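Local structure of Rep protein (Adeno-associated virus - 5, 1M55) at residues A[53-58]-A[117-122]; A[57-62]-A[88-93]; A[68-73]-A[109-114]; A[113-118]-A[128-133]. The protein probably nicks one strand of the viral origin DNA with a metal-dependent endonuclease site, as in initiators of rolling-circle replication. One frame throughout, in Å; residues are numbered along the deposited sequence.

Contact 1 of 4, residues A[53-58]-A[117-122]; sequences LTVADR and KVVFQG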
loop_
_atom_site.group_PDB
_atom_site.type_symbol
_atom_site.label_atom_id
_atom_site.label_comp_id
_atom_site.label_asym_id
_atom_site.label_seq_id
_atom_site.Cartn_x
_atom_site.Cartn_y
_atom_site.Cartn_z
ATOM N N LEU A 53 5.014 -8.623 5.015
ATOM C CA LEU A 53 4.152 -7.644 5.674
ATOM C C LEU A 53 4.997 -6.656 6.486
ATOM O O LEU A 53 4.697 -5.462 6.540
ATOM C CB LEU A 53 3.142 -8.347 6.583
ATOM C CG LEU A 53 2.232 -7.467 7.442
ATOM C CD1 LEU A 53 1.456 -6.467 6.586
ATOM C CD2 LEU A 53 1.287 -8.360 8.234
ATOM N N THR A 54 6.060 -7.160 7.102
ATOM C CA THR A 54 6.951 -6.321 7.895
ATOM C C THR A 54 7.569 -5.230 7.017
ATOM O O THR A 54 7.597 -4.054 7.400
ATOM C CB THR A 54 8.039 -7.182 8.581
ATOM O OG1 THR A 54 7.406 -8.076 9.510
ATOM C CG2 THR A 54 9.046 -6.310 9.321
ATOM N N VAL A 55 8.031 -5.607 5.829
ATOM C CA VAL A 55 8.610 -4.631 4.906
ATOM C C VAL A 55 7.512 -3.679 4.429
ATOM O O VAL A 55 7.704 -2.461 4.394
ATOM C CB VAL A 55 9.225 -5.309 3.654
ATOM C CG1 VAL A 55 9.839 -4.259 2.737
ATOM C CG2 VAL A 55 10.274 -6.311 4.057
ATOM N N ALA A 56 6.357 -4.247 4.091
ATOM C CA ALA A 56 5.220 -3.477 3.596
ATOM C C ALA A 56 4.764 -2.378 4.552
ATOM O O ALA A 56 4.538 -1.239 4.130
ATOM C CB ALA A 56 4.061 -4.404 3.274
ATOM N N ASP A 57 4.639 -2.702 5.837
ATOM C CA ASP A 57 4.199 -1.697 6.800
ATOM C C ASP A 57 5.200 -0.559 6.924
ATOM O O ASP A 57 4.805 0.603 7.056
ATOM C CB ASP A 57 3.941 -2.302 8.181
ATOM C CG ASP A 57 3.294 -1.307 9.141
ATOM O OD1 ASP A 57 2.194 -0.798 8.829
ATOM O OD2 ASP A 57 3.895 -1.015 10.193
ATOM N N ARG A 58 6.491 -0.885 6.894
ATOM C CA ARG A 58 7.507 0.151 7.002
ATOM C C ARG A 58 7.443 1.047 5.769
ATOM O O ARG A 58 7.527 2.274 5.880
ATOM C CB ARG A 58 8.901 -0.451 7.166
ATOM C CG ARG A 58 9.997 0.578 7.464
ATOM C CD ARG A 58 9.683 1.419 8.708
ATOM N NE ARG A 58 9.396 0.596 9.881
ATOM C CZ ARG A 58 10.319 0.028 10.650
ATOM N NH1 ARG A 58 11.612 0.198 10.388
ATOM N NH2 ARG A 58 9.948 -0.755 11.654
ATOM N N LYS A 117 16.631 4.785 1.154
ATOM C CA LYS A 117 17.511 5.091 2.279
ATOM C C LYS A 117 17.069 4.502 3.617
ATOM O O LYS A 117 17.858 3.864 4.317
ATOM C CB LYS A 117 17.678 6.606 2.417
ATOM C CG LYS A 117 18.481 7.227 1.289
ATOM C CD LYS A 117 18.795 8.690 1.531
ATOM C CE LYS A 117 17.557 9.556 1.457
ATOM N NZ LYS A 117 17.921 10.998 1.533
ATOM N N VAL A 118 15.805 4.710 3.969
ATOM C CA VAL A 118 15.267 4.246 5.243
ATOM C C VAL A 118 14.973 2.756 5.367
ATOM O O VAL A 118 15.347 2.119 6.356
ATOM C CB VAL A 118 13.979 5.032 5.609
ATOM C CG1 VAL A 118 13.362 4.501 6.893
ATOM C CG2 VAL A 118 14.296 6.506 5.742
ATOM N N VAL A 119 14.293 2.199 4.374
ATOM C CA VAL A 119 13.917 0.797 4.438
ATOM C C VAL A 119 14.953 -0.158 3.856
ATOM O O VAL A 119 15.167 -1.249 4.390
ATOM C CB VAL A 119 12.550 0.556 3.722
ATOM C CG1 VAL A 119 12.006 -0.823 4.059
ATOM C CG2 VAL A 119 11.543 1.634 4.103
ATOM N N PHE A 120 15.645 0.281 2.810
ATOM C CA PHE A 120 16.595 -0.590 2.133
ATOM C C PHE A 120 18.085 -0.315 2.247
ATOM O O PHE A 120 18.868 -0.773 1.417
ATOM C CB PHE A 120 16.150 -0.757 0.679
ATOM C CG PHE A 120 14.723 -1.210 0.556
ATOM C CD1 PHE A 120 13.748 -0.361 0.043
ATOM C CD2 PHE A 120 14.341 -2.457 1.043
ATOM C CE1 PHE A 120 12.407 -0.751 0.026
ATOM C CE2 PHE A 120 13.012 -2.854 1.030
ATOM C CZ PHE A 120 12.040 -1.999 0.523
ATOM N N GLN A 121 18.479 0.410 3.292
ATOM C CA GLN A 121 19.889 0.697 3.555
ATOM C C GLN A 121 20.653 1.283 2.369
ATOM O O GLN A 121 21.846 1.016 2.200
ATOM C CB GLN A 121 20.586 -0.590 4.018
ATOM C CG GLN A 121 19.860 -1.316 5.129
ATOM C CD GLN A 121 20.432 -2.696 5.423
ATOM O OE1 GLN A 121 21.545 -3.030 5.014
ATOM N NE2 GLN A 121 19.656 -3.512 6.123
ATOM N N GLY A 122 19.969 2.057 1.534
ATOM C CA GLY A 122 20.621 2.649 0.380
ATOM C C GLY A 122 20.751 1.724 -0.819
ATOM O O GLY A 122 21.356 2.099 -1.826
HETATM O O HOH W 1 13.776 1.220 8.743
#
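Arg-58 NH1 donates to a water at 2.9 Å, and that water passes a hydrogen on to the backbone oxygen Val-118 O, 3.0 Å away. The water lies at the edge of the guanidinium, in its plane. Arg-58 starts out from helix 50-71 toward the other segment with CG anti to the backbone N (chi1 -173°), which brings this methylene to Val-119; the bends at chi2 (56°) and chi3 (54°) then turn the guanidinium toward the water. Arg-58 CG sits 3.8 Å from Val-119 CG2, with the two side chains slanting across each other. In the endonuclease fold of the Rep catalytic domain this is where the chain at and after the last turns of helix 101-118 meets the early turns of helix 50-71, and helix 24-32 adds Phe-26 and Val-30 against Val-55. Apart from the arginine's water, the contact is apolar. Val-55 CG1 reaches the rim of the Phe-120 ring near the ring plane, 3.9 Å from CZ and equally far from CE2, the two side chains running at about right angles. Val-119 CG1 comes within 4.3 Å of Val-55 CG1 and lies over one face of the same ring, 3.7 Å above its plane and displaced toward the rim.

Contact 2 of 4, residues A[57-62]-A[88-93]; sequences DRIRRV and FHLHTL. With ZN (zinc ion), chain C.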
loop_
_atom_site.group_PDB
_atom_site.type_symbol
_atom_site.label_atom_id
_atom_site.label_comp_id
_atom_site.label_asym_id
_atom_site.label_seq_id
_atom_site.Cartn_x
_atom_site.Cartn_y
_atom_site.Cartn_z
ATOM N N ASP A 57 4.639 -2.702 5.837
ATOM C CA ASP A 57 4.199 -1.697 6.800
ATOM C C ASP A 57 5.200 -0.559 6.924
ATOM O O ASP A 57 4.805 0.603 7.056
ATOM C CB ASP A 57 3.941 -2.302 8.181
ATOM C CG ASP A 57 3.294 -1.307 9.141
ATOM O OD1 ASP A 57 2.194 -0.798 8.829
ATOM O OD2 ASP A 57 3.895 -1.015 10.193
ATOM N N ARG A 58 6.491 -0.885 6.894
ATOM C CA ARG A 58 7.507 0.151 7.002
ATOM C C ARG A 58 7.443 1.047 5.769
ATOM O O ARG A 58 7.527 2.274 5.880
ATOM C CB ARG A 58 8.901 -0.451 7.166
ATOM C CG ARG A 58 9.997 0.578 7.464
ATOM C CD ARG A 58 9.683 1.419 8.708
ATOM N NE ARG A 58 9.396 0.596 9.881
ATOM C CZ ARG A 58 10.319 0.028 10.650
ATOM N NH1 ARG A 58 11.612 0.198 10.388
ATOM N NH2 ARG A 58 9.948 -0.755 11.654
ATOM N N ILE A 59 7.267 0.441 4.596
ATOM C CA ILE A 59 7.161 1.207 3.357
ATOM C C ILE A 59 5.951 2.138 3.459
ATOM O O ILE A 59 6.049 3.331 3.161
ATOM C CB ILE A 59 6.978 0.279 2.127
ATOM C CG1 ILE A 59 8.278 -0.466 1.828
ATOM C CG2 ILE A 59 6.534 1.083 0.899
ATOM C CD1 ILE A 59 8.148 -1.467 0.687
ATOM N N ARG A 60 4.819 1.587 3.887
ATOM C CA ARG A 60 3.593 2.361 4.026
ATOM C C ARG A 60 3.783 3.587 4.915
ATOM O O ARG A 60 3.437 4.706 4.521
ATOM C CB ARG A 60 2.471 1.492 4.597
ATOM C CG ARG A 60 1.211 2.273 4.878
ATOM C CD ARG A 60 0.244 1.482 5.712
ATOM N NE ARG A 60 0.707 1.237 7.080
ATOM C CZ ARG A 60 0.374 1.988 8.128
ATOM N NH1 ARG A 60 -0.408 3.053 7.973
ATOM N NH2 ARG A 60 0.735 1.613 9.346
ATOM N N ARG A 61 4.329 3.383 6.111
ATOM C CA ARG A 61 4.535 4.500 7.029
ATOM C C ARG A 61 5.513 5.537 6.480
ATOM O O ARG A 61 5.233 6.734 6.508
ATOM C CB ARG A 61 4.986 3.998 8.399
ATOM C CG ARG A 61 3.931 3.169 9.120
ATOM C CD ARG A 61 4.470 2.652 10.445
ATOM N NE ARG A 61 3.543 1.744 11.117
ATOM C CZ ARG A 61 2.581 2.129 11.950
ATOM N NH1 ARG A 61 2.402 3.414 12.221
ATOM N NH2 ARG A 61 1.816 1.222 12.539
ATOM N N VAL A 62 6.653 5.089 5.963
ATOM C CA VAL A 62 7.635 6.021 5.415
ATOM C C VAL A 62 7.027 6.816 4.250
ATOM O O VAL A 62 7.216 8.036 4.149
ATOM C CB VAL A 62 8.925 5.295 4.967
ATOM C CG1 VAL A 62 9.836 6.251 4.200
ATOM C CG2 VAL A 62 9.656 4.742 6.194
ATOM N N PHE A 88 4.441 -9.038 -4.362
ATOM C CA PHE A 88 3.690 -8.606 -3.195
ATOM C C PHE A 88 3.685 -7.106 -3.491
ATOM O O PHE A 88 4.703 -6.553 -3.932
ATOM C CB PHE A 88 4.470 -8.872 -1.911
ATOM C CG PHE A 88 4.386 -10.288 -1.439
ATOM C CD1 PHE A 88 5.273 -11.249 -1.913
ATOM C CD2 PHE A 88 3.410 -10.665 -0.518
ATOM C CE1 PHE A 88 5.191 -12.569 -1.475
ATOM C CE2 PHE A 88 3.318 -11.982 -0.071
ATOM C CZ PHE A 88 4.212 -12.937 -0.551
ATOM N N HIS A 89 2.557 -6.442 -3.297
ATOM C CA HIS A 89 2.505 -5.024 -3.611
ATOM C C HIS A 89 1.468 -4.291 -2.793
ATOM O O HIS A 89 0.560 -4.900 -2.224
ATOM C CB HIS A 89 2.226 -4.826 -5.109
ATOM C CG HIS A 89 0.942 -5.444 -5.567
ATOM N ND1 HIS A 89 0.788 -6.785 -5.847
ATOM C CD2 HIS A 89 -0.285 -4.889 -5.732
ATOM C CE1 HIS A 89 -0.498 -6.999 -6.155
ATOM N NE2 HIS A 89 -1.185 -5.875 -6.098
ATOM N N LEU A 90 1.622 -2.976 -2.741
ATOM C CA LEU A 90 0.715 -2.115 -2.001
ATOM C C LEU A 90 -0.059 -1.189 -2.924
ATOM O O LEU A 90 0.535 -0.544 -3.795
ATOM C CB LEU A 90 1.507 -1.224 -1.034
ATOM C CG LEU A 90 2.223 -1.854 0.161
ATOM C CD1 LEU A 90 3.358 -0.947 0.610
ATOM C CD2 LEU A 90 1.232 -2.105 1.285
ATOM N N HIS A 91 -1.381 -1.179 -2.777
ATOM C CA HIS A 91 -2.220 -0.241 -3.517
ATOM C C HIS A 91 -2.276 0.898 -2.511
ATOM O O HIS A 91 -2.872 0.758 -1.437
ATOM C CB HIS A 91 -3.628 -0.788 -3.748
ATOM C CG HIS A 91 -3.698 -1.815 -4.831
ATOM N ND1 HIS A 91 -4.041 -1.536 -6.135
ATOM C CD2 HIS A 91 -3.441 -3.145 -4.791
ATOM C CE1 HIS A 91 -3.983 -2.678 -6.832
ATOM N NE2 HIS A 91 -3.625 -3.680 -6.059
ATOM N N THR A 92 -1.588 1.986 -2.824
ATOM C CA THR A 92 -1.519 3.128 -1.929
ATOM C C THR A 92 -2.402 4.278 -2.404
ATOM O O THR A 92 -2.040 5.003 -3.335
ATOM C CB THR A 92 -0.050 3.594 -1.795
ATOM O OG1 THR A 92 0.795 2.441 -1.656
ATOM C CG2 THR A 92 0.128 4.486 -0.578
ATOM N N LEU A 93 -3.583 4.399 -1.801
ATOM C CA LEU A 93 -4.509 5.472 -2.145
ATOM C C LEU A 93 -4.331 6.598 -1.138
ATOM O O LEU A 93 -4.521 6.400 0.066
ATOM C CB LEU A 93 -5.961 4.990 -2.097
ATOM C CG LEU A 93 -6.447 3.959 -3.113
ATOM C CD1 LEU A 93 -7.904 3.623 -2.815
ATOM C CD2 LEU A 93 -6.302 4.509 -4.516
HETATM ZN ZN ZN C . -3.192 -5.600 -6.420
#
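The strand half of this contact carries the HUH signature of rolling-circle nucleases, two histidines flanking a bulky hydrophobic residue, and it is that middle residue, Leu-90, that touches helix 50-71. Leu-90 CD1 packs against Ile-59, 3.8 Å from the CG2 branch and slightly farther from CB. Ile-59 CG2 stands opposite the backbone N about the first torsion (chi1 -71° for CG1), which lays this methyl against the leucine. The histidines project from the other side of the strand. His-89 NE2 and His-91 NE2 each bind zinc at 2.0 Å, and Glu-82 supplies a further ligand. His-91 ND1 is hydrogen-bonded to Glu-6 and His-89 ND1 to the backbone oxygen of Tyr-87, second-shell bonds that fix the rotation of both rings. On the helix, Asp-57 joins two arginines. Arg-60 comes side-on and sends both NH2 (2.9 Å) and NE (3.1 Å) to the single oxygen Asp-57 OD1, NH2 on its syn side and NE on its anti side. Arg-61 NE takes Asp-57 OD2 in a straighter bond, 2.9 Å long with an N-H...O angle of 167°. Arg-60 NH2 lies over the centre of the Arg-61 guanidinium, 3.1 Å above its plane, an approach of like charges that the shared carboxylate probably offsets. Strand 88-95 runs between strands 3-10 and 77-83; helices 50-71 and 101-118 lie on its leucine side, and helix 149-154 touches His-91 on the zinc side.

Contact 3 of 4, residues A[68-73]-A[109-114]; sequences NKFSKQ and SQIRAQ. With ZN (zinc ion), chain D.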
loop_
_atom_site.group_PDB
_atom_site.type_symbol
_atom_site.label_atom_id
_atom_site.label_comp_id
_atom_site.label_asym_id
_atom_site.label_seq_id
_atom_site.Cartn_x
_atom_site.Cartn_y
_atom_site.Cartn_z
ATOM N N ASN A 68 2.928 13.406 3.773
ATOM C CA ASN A 68 2.430 14.439 4.683
ATOM C C ASN A 68 3.323 15.676 4.633
ATOM O O ASN A 68 2.852 16.796 4.825
ATOM C CB ASN A 68 2.363 13.923 6.130
ATOM C CG ASN A 68 1.307 12.834 6.341
ATOM O OD1 ASN A 68 1.307 12.167 7.377
ATOM N ND2 ASN A 68 0.408 12.654 5.381
ATOM N N LYS A 69 4.618 15.477 4.403
ATOM C CA LYS A 69 5.549 16.598 4.312
ATOM C C LYS A 69 5.128 17.508 3.154
ATOM O O LYS A 69 5.117 18.734 3.286
ATOM C CB LYS A 69 6.975 16.097 4.080
ATOM C CG LYS A 69 8.005 17.211 3.947
ATOM C CD LYS A 69 9.356 16.676 3.529
ATOM C CE LYS A 69 9.282 16.049 2.158
ATOM N NZ LYS A 69 10.631 15.753 1.619
ATOM N N PHE A 70 4.751 16.890 2.036
ATOM C CA PHE A 70 4.327 17.619 0.842
ATOM C C PHE A 70 2.907 18.182 0.927
ATOM O O PHE A 70 2.651 19.295 0.468
ATOM C CB PHE A 70 4.440 16.724 -0.397
ATOM C CG PHE A 70 5.835 16.248 -0.686
ATOM C CD1 PHE A 70 6.113 14.888 -0.777
ATOM C CD2 PHE A 70 6.873 17.157 -0.880
ATOM C CE1 PHE A 70 7.401 14.439 -1.057
ATOM C CE2 PHE A 70 8.166 16.713 -1.162
ATOM C CZ PHE A 70 8.427 15.352 -1.251
ATOM N N SER A 71 1.981 17.412 1.491
ATOM C CA SER A 71 0.590 17.849 1.612
ATOM C C SER A 71 0.375 18.797 2.788
ATOM O O SER A 71 -0.648 19.482 2.859
ATOM C CB SER A 71 -0.330 16.637 1.781
ATOM O OG SER A 71 -0.060 15.973 3.006
ATOM N N LYS A 72 1.326 18.798 3.720
ATOM C CA LYS A 72 1.266 19.620 4.929
ATOM C C LYS A 72 -0.011 19.376 5.741
ATOM O O LYS A 72 -0.645 20.311 6.235
ATOM C CB LYS A 72 1.460 21.108 4.606
ATOM C CG LYS A 72 2.881 21.444 4.143
ATOM C CD LYS A 72 3.064 22.939 3.916
ATOM C CE LYS A 72 4.438 23.262 3.337
ATOM N NZ LYS A 72 5.543 22.848 4.237
ATOM N N GLN A 73 -0.388 18.105 5.852
ATOM C CA GLN A 73 -1.560 17.683 6.617
ATOM C C GLN A 73 -1.491 16.169 6.805
ATOM O O GLN A 73 -0.657 15.503 6.184
ATOM C CB GLN A 73 -2.859 18.041 5.885
ATOM C CG GLN A 73 -3.033 17.356 4.539
ATOM C CD GLN A 73 -4.472 17.359 4.075
ATOM O OE1 GLN A 73 -5.303 16.620 4.603
ATOM N NE2 GLN A 73 -4.775 18.187 3.094
ATOM N N SER A 109 8.937 10.492 -6.735
ATOM C CA SER A 109 10.337 10.165 -6.989
ATOM C C SER A 109 11.138 10.401 -5.694
ATOM O O SER A 109 12.008 9.600 -5.327
ATOM C CB SER A 109 10.881 11.045 -8.116
ATOM O OG SER A 109 12.238 10.746 -8.386
ATOM N N GLN A 110 10.826 11.491 -4.999
ATOM C CA GLN A 110 11.494 11.809 -3.739
ATOM C C GLN A 110 11.124 10.780 -2.670
ATOM O O GLN A 110 11.966 10.388 -1.858
ATOM C CB GLN A 110 11.127 13.218 -3.270
ATOM C CG GLN A 110 11.772 14.323 -4.093
ATOM C CD GLN A 110 11.381 15.713 -3.621
ATOM O OE1 GLN A 110 11.457 16.026 -2.428
ATOM N NE2 GLN A 110 10.965 16.560 -4.555
ATOM N N ILE A 111 9.864 10.351 -2.664
ATOM C CA ILE A 111 9.418 9.352 -1.701
ATOM C C ILE A 111 10.167 8.045 -1.955
ATOM O O ILE A 111 10.633 7.402 -1.017
ATOM C CB ILE A 111 7.894 9.118 -1.771
ATOM C CG1 ILE A 111 7.154 10.407 -1.399
ATOM C CG2 ILE A 111 7.500 7.990 -0.825
ATOM C CD1 ILE A 111 5.645 10.313 -1.472
ATOM N N ARG A 112 10.313 7.670 -3.225
ATOM C CA ARG A 112 11.038 6.452 -3.577
ATOM C C ARG A 112 12.471 6.519 -3.042
ATOM O O ARG A 112 12.969 5.553 -2.458
ATOM C CB ARG A 112 11.052 6.247 -5.094
ATOM C CG ARG A 112 11.844 5.022 -5.541
ATOM C CD ARG A 112 11.662 4.732 -7.019
ATOM N NE ARG A 112 12.086 5.847 -7.858
ATOM C CZ ARG A 112 11.309 6.443 -8.759
ATOM N NH1 ARG A 112 10.057 6.032 -8.946
ATOM N NH2 ARG A 112 11.776 7.464 -9.463
ATOM N N ALA A 113 13.121 7.666 -3.229
ATOM C CA ALA A 113 14.487 7.855 -2.746
ATOM C C ALA A 113 14.547 7.693 -1.221
ATOM O O ALA A 113 15.486 7.098 -0.684
ATOM C CB ALA A 113 15.004 9.226 -3.161
ATOM N N GLN A 114 13.539 8.218 -0.528
ATOM C CA GLN A 114 13.475 8.109 0.929
ATOM C C GLN A 114 13.303 6.644 1.343
ATOM O O GLN A 114 13.913 6.188 2.315
ATOM C CB GLN A 114 12.333 8.969 1.476
ATOM C CG GLN A 114 12.072 8.821 2.973
ATOM C CD GLN A 114 13.155 9.436 3.853
ATOM O OE1 GLN A 114 14.240 9.788 3.389
ATOM N NE2 GLN A 114 12.858 9.562 5.137
HETATM ZN ZN ZN D . -7.392 15.709 4.452
HETATM O O HOH W 2 11.698 14.110 -0.311
HETATM O O HOH W 3 -7.646 17.415 2.809
HETATM O O HOH W 4 -7.039 14.344 6.366
#
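Phe-70 points from helix 50-71 into helix 101-118 and makes the close part of this contact, all of it along the ring's edge. Gln-110 OE1 stands in the ring plane only 3.3 Å from Phe-70 CZ, its amide turned 87° to the ring, so the carbonyl oxygen faces the weakly positive rim of the aromatic. Gln-110 reaches there on an extended chain (chi2 179°). Farther round the same edge, Ile-111 CG1 packs 4.1 Å from Phe-70 CE1. The side chains of Ile-111 and Phe-70 slide past each other in opposite directions. Tyr-107, one turn earlier in helix 101-118, stacks with the ring.

The outer margin is held more loosely, through solvent. Lys-69 NZ stays 4.1 Å from Gln-110 OE1, and a water spans the gap, accepting from NZ at 2.8 Å and donating to OE1 at 2.9 Å. Glu-66 forms a salt bridge with the same ammonium. Behind that ammonium, Lys-69 CE rests over one face of the Phe-70 ring, displaced toward its rim. Beyond the helix end, Gln-73 OE1 binds a second zinc at 2.3 Å, together with Glu-95 and two waters. The contact joins helices 50-71 and 101-118, which lie on the same side of the antiparallel sheet, as in the alpha/beta fold of HUH endonucleases.

Contact 4 of 4, residues A[113-118]-A[128-133]; sequences AQLVKV and NDWVAI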
loop_
_atom_site.group_PDB
_atom_site.type_symbol
_atom_site.label_atom_id
_atom_site.label_comp_id
_atom_site.label_asym_id
_atom_site.label_seq_id
_atom_site.Cartn_x
_atom_site.Cartn_y
_atom_site.Cartn_z
ATOM N N ALA A 113 13.121 7.666 -3.229
ATOM C CA ALA A 113 14.487 7.855 -2.746
ATOM C C ALA A 113 14.547 7.693 -1.221
ATOM O O ALA A 113 15.486 7.098 -0.684
ATOM C CB ALA A 113 15.004 9.226 -3.161
ATOM N N GLN A 114 13.539 8.218 -0.528
ATOM C CA GLN A 114 13.475 8.109 0.929
ATOM C C GLN A 114 13.303 6.644 1.343
ATOM O O GLN A 114 13.913 6.188 2.315
ATOM C CB GLN A 114 12.333 8.969 1.476
ATOM C CG GLN A 114 12.072 8.821 2.973
ATOM C CD GLN A 114 13.155 9.436 3.853
ATOM O OE1 GLN A 114 14.240 9.788 3.389
ATOM N NE2 GLN A 114 12.858 9.562 5.137
ATOM N N LEU A 115 12.482 5.901 0.604
ATOM C CA LEU A 115 12.272 4.486 0.900
ATOM C C LEU A 115 13.587 3.718 0.764
ATOM O O LEU A 115 13.917 2.874 1.599
ATOM C CB LEU A 115 11.229 3.883 -0.048
ATOM C CG LEU A 115 9.782 4.338 0.156
ATOM C CD1 LEU A 115 8.895 3.800 -0.952
ATOM C CD2 LEU A 115 9.290 3.869 1.511
ATOM N N VAL A 116 14.338 4.020 -0.289
ATOM C CA VAL A 116 15.616 3.354 -0.534
ATOM C C VAL A 116 16.572 3.562 0.646
ATOM O O VAL A 116 17.210 2.616 1.116
ATOM C CB VAL A 116 16.254 3.852 -1.857
ATOM C CG1 VAL A 116 17.681 3.321 -2.017
ATOM C CG2 VAL A 116 15.399 3.404 -3.039
ATOM N N LYS A 117 16.631 4.785 1.154
ATOM C CA LYS A 117 17.511 5.091 2.279
ATOM C C LYS A 117 17.069 4.502 3.617
ATOM O O LYS A 117 17.858 3.864 4.317
ATOM C CB LYS A 117 17.678 6.606 2.417
ATOM C CG LYS A 117 18.481 7.227 1.289
ATOM C CD LYS A 117 18.795 8.690 1.531
ATOM C CE LYS A 117 17.557 9.556 1.457
ATOM N NZ LYS A 117 17.921 10.998 1.533
ATOM N N VAL A 118 15.805 4.710 3.969
ATOM C CA VAL A 118 15.267 4.246 5.243
ATOM C C VAL A 118 14.973 2.756 5.367
ATOM O O VAL A 118 15.347 2.119 6.356
ATOM C CB VAL A 118 13.979 5.032 5.609
ATOM C CG1 VAL A 118 13.362 4.501 6.893
ATOM C CG2 VAL A 118 14.296 6.506 5.742
ATOM N N ASN A 128 11.395 -3.923 -11.566
ATOM C CA ASN A 128 10.984 -2.934 -12.550
ATOM C C ASN A 128 9.782 -2.135 -12.059
ATOM O O ASN A 128 8.840 -2.705 -11.513
ATOM C CB ASN A 128 10.638 -3.608 -13.881
ATOM C CG ASN A 128 10.310 -2.601 -14.974
ATOM O OD1 ASN A 128 11.067 -1.657 -15.212
ATOM N ND2 ASN A 128 9.175 -2.792 -15.635
ATOM N N ASP A 129 9.845 -0.816 -12.231
ATOM C CA ASP A 129 8.771 0.101 -11.849
ATOM C C ASP A 129 8.193 -0.256 -10.489
ATOM O O ASP A 129 6.977 -0.363 -10.337
ATOM C CB ASP A 129 7.647 0.077 -12.901
ATOM C CG ASP A 129 8.136 0.436 -14.296
ATOM O OD1 ASP A 129 8.935 1.388 -14.436
ATOM O OD2 ASP A 129 7.713 -0.239 -15.259
ATOM N N TRP A 130 9.059 -0.410 -9.492
ATOM C CA TRP A 130 8.588 -0.788 -8.168
ATOM C C TRP A 130 7.764 0.272 -7.430
ATOM O O TRP A 130 7.093 -0.043 -6.456
ATOM C CB TRP A 130 9.720 -1.377 -7.315
ATOM C CG TRP A 130 10.712 -0.402 -6.795
ATOM C CD1 TRP A 130 11.748 0.170 -7.480
ATOM C CD2 TRP A 130 10.782 0.104 -5.458
ATOM N NE1 TRP A 130 12.455 1.003 -6.648
ATOM C CE2 TRP A 130 11.886 0.983 -5.402
ATOM C CE3 TRP A 130 10.019 -0.103 -4.299
ATOM C CZ2 TRP A 130 12.246 1.657 -4.230
ATOM C CZ3 TRP A 130 10.380 0.568 -3.133
ATOM C CH2 TRP A 130 11.485 1.437 -3.111
ATOM N N VAL A 131 7.851 1.528 -7.860
ATOM C CA VAL A 131 7.034 2.600 -7.282
ATOM C C VAL A 131 6.399 3.246 -8.508
ATOM O O VAL A 131 7.065 3.980 -9.244
ATOM C CB VAL A 131 7.856 3.646 -6.500
ATOM C CG1 VAL A 131 6.938 4.759 -5.993
ATOM C CG2 VAL A 131 8.549 2.993 -5.320
ATOM N N ALA A 132 5.132 2.933 -8.755
ATOM C CA ALA A 132 4.445 3.436 -9.939
ATOM C C ALA A 132 3.130 4.162 -9.683
ATOM O O ALA A 132 2.243 3.644 -9.001
ATOM C CB ALA A 132 4.208 2.279 -10.914
ATOM N N ILE A 133 3.000 5.356 -10.253
ATOM C CA ILE A 133 1.771 6.138 -10.130
ATOM C C ILE A 133 0.798 5.599 -11.186
ATOM O O ILE A 133 1.164 5.448 -12.357
ATOM C CB ILE A 133 2.009 7.632 -10.441
ATOM C CG1 ILE A 133 3.051 8.220 -9.490
ATOM C CG2 ILE A 133 0.697 8.404 -10.336
ATOM C CD1 ILE A 133 3.533 9.597 -9.904
#
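Helix 101-118 passes over the start of strand 131-133 with CA of Leu-115 and CA of Val-131 9.9 Å apart, a spacing bridged by side chains from both segments. This is helix-on-sheet packing within the alpha/beta fold of the Rep nuclease domain: the short strand pairs antiparallel with strand 3-10, and the helix lies across one face of the sheet. Trp-130, the residue just ahead of the strand, makes the larger part of the contact from its segment. Its CG stands between the backbone N and the carbonyl carbon (chi1 74°), and from there the six-membered part of the indole is directed at the helix, meeting it edge first. Trp-130 CH2 reaches Leu-115 CB at 3.9 Å, while Trp-130 CZ2 meets Val-116 CG2 at 3.8 Å; both helix atoms lie near the ring plane, at its edge, and their side chains slant across the tryptophan. The leucine divides its branches. Leu-115 CD1 reaches the strand, 4.1 Å from Trp-130 CH2 and 4.5 Å from Val-131 CG2, whereas CD2 goes to Val-62 of helix 50-71. Arg-112 of the same helix, Pro-125 of the connecting loop and Val-9 of strand 3-10 also touch the indole. No polar bond crosses between the segments. Val-131 CG2 lies 3.5 Å above one face of the indole plane, displaced toward the rim.

Overall arrangement
Helix 50-71 opens three of the contacts in turn. Contacts 1 and 2 start from overlapping residues in its first half and contact 3 from its end. Contact 2 closes first, on strand 88-95, and crosses contact 3, which closes on helix 101-118. Contact 3 is nested inside the longer loop shut by contact 1 at residues 117-122. Contact 4 then begins on residues 113-118, where contacts 3 and 1 end, and closes a short loop on 128-133, in series with contact 2. Together they bind both helices to one another and to one sheet, with Val-62 touching Gln-114, Leu-115 and Val-118 where contacts 2 and 4 meet.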